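Local coordinates for protein DocCel5: Type I dockerin repeat domain from A. cellulolyticus family 5 endoglucanase WP_010249057 S51I, L52N mutant (Acetivibrio cellulolyticus, PDB 5NRM) that binds a cohesin module of a scaffoldin and so probably brings a family 5 endoglucanase into the cellulosome, at residues 1-5 with 37-41. Numbering follows the deposited sequence.
Sequences KPGDV and KAGDL. With CA (calcium ion), chain C; CA (calcium ion), chain D.
Gly3 and Ala38 join the two segments through one backbone hydrogen bond. Gly3 N gives it to Ala38 O, 2.7 Å away, and the donor is tilted 15° from the carbonyl plane. Gly3 is the third residue of a type II turn from Lys1 to Asp4, closed by Asp4 N on Lys1 O. Packing is tight around this bond. With chi1 at -56°, Val5 puts CG1, anti to its own carbonyl carbon, against Ala38 O, 3.7 Å away, and near Ala38 CB. CD2 of Leu41 comes within 3.8 Å of Gly3 N and makes a looser apolar contact with Pro2 CB at 4.3 Å. Val5 continues onto Leu18 and Met19 of helix 13-23, and Leu41 onto Ile54 and Met55 of helix 49-59.

The contact thus joins the starts of two calcium-binding loops, as expected of the paired EF-hand-like repeats of a type I dockerin. Asp4 OD1 binds one calcium and Asp40 OD1 another. Asp4 OD2 accepts a hydrogen bond from Gly9 N, which helps fix the carboxylate.

The other side is looser and more open to solvent. Pro2 CA makes a CA-H...O contact of 3.5 Å with Lys37 O. The Lys37 chain bends at chi2 (63°) and again at chi4, and brings NZ across to the proline ring, 3.7 Å from Pro2 CG. Lys1 CD lies 4.3 Å from Lys37 CG, and the two ammonium groups stay apart.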
# COMPACT_ATOMS: atom_id res chain seq x y z
N LYS B 1 10.79 11.79 -12.93
CA LYS B 1 12.11 11.75 -12.29
C LYS B 1 12.13 11.95 -10.76
O LYS B 1 12.45 10.99 -10.10
CB LYS B 1 13.21 12.54 -13.02
CG LYS B 1 14.44 11.66 -13.07
CD LYS B 1 15.56 12.12 -13.99
CE LYS B 1 15.11 12.12 -15.45
NZ LYS B 1 14.85 13.51 -15.90
N PRO B 2 11.83 13.16 -10.19
CA PRO B 2 11.98 13.21 -8.70
C PRO B 2 11.13 12.11 -8.00
O PRO B 2 9.97 11.91 -8.37
CB PRO B 2 11.50 14.62 -8.32
CG PRO B 2 11.78 15.41 -9.55
CD PRO B 2 11.51 14.50 -10.72
N GLY B 3 11.75 11.36 -7.10
CA GLY B 3 11.13 10.22 -6.43
C GLY B 3 11.46 8.88 -7.04
O GLY B 3 11.44 7.89 -6.36
N ASP B 4 11.85 8.89 -8.30
CA ASP B 4 12.02 7.59 -9.00
C ASP B 4 13.52 7.21 -8.84
O ASP B 4 14.31 7.21 -9.79
CB ASP B 4 11.65 7.71 -10.47
CG ASP B 4 11.72 6.37 -11.19
OD1 ASP B 4 11.82 5.39 -10.48
OD2 ASP B 4 11.75 6.35 -12.45
N VAL B 5 13.92 6.86 -7.62
CA VAL B 5 15.32 6.56 -7.33
C VAL B 5 15.88 5.31 -8.00
O VAL B 5 17.07 5.28 -8.18
CB VAL B 5 15.60 6.54 -5.77
CG1 VAL B 5 15.20 7.86 -5.14
CG2 VAL B 5 14.96 5.39 -5.09
N LYS B 37 18.70 14.72 -7.88
CA LYS B 37 17.48 14.96 -8.61
C LYS B 37 16.41 13.92 -8.24
O LYS B 37 15.23 14.26 -8.03
CB LYS B 37 17.77 14.94 -10.10
CG LYS B 37 16.58 15.09 -11.03
CD LYS B 37 15.88 16.45 -10.89
CE LYS B 37 15.02 16.77 -12.12
NZ LYS B 37 13.76 17.52 -11.83
N ALA B 38 16.80 12.65 -8.18
CA ALA B 38 15.84 11.61 -7.84
C ALA B 38 15.42 11.59 -6.38
O ALA B 38 14.27 11.32 -6.10
CB ALA B 38 16.38 10.24 -8.25
N GLY B 39 16.38 11.78 -5.46
CA GLY B 39 16.17 11.52 -4.01
C GLY B 39 15.85 12.73 -3.09
O GLY B 39 15.34 12.57 -1.97
N ASP B 40 16.23 13.90 -3.53
CA ASP B 40 15.97 15.10 -2.73
C ASP B 40 14.66 15.76 -3.08
O ASP B 40 14.52 16.36 -4.14
CB ASP B 40 17.07 16.10 -2.89
CG ASP B 40 16.84 17.37 -2.00
OD1 ASP B 40 16.43 17.28 -0.73
OD2 ASP B 40 17.20 18.40 -2.62
N LEU B 41 13.75 15.67 -2.12
CA LEU B 41 12.34 16.03 -2.31
C LEU B 41 11.99 17.31 -1.61
O LEU B 41 10.86 17.82 -1.82
CB LEU B 41 11.44 14.88 -1.85
CG LEU B 41 11.71 13.56 -2.58
CD1 LEU B 41 10.80 12.45 -2.16
CD2 LEU B 41 11.69 13.77 -4.10
CA CA C . 10.87 3.60 -9.35
CA CA D . 16.49 16.56 1.23
O HOH W 1 10.41 1.44 -8.39
O HOH W 2 16.47 16.66 3.77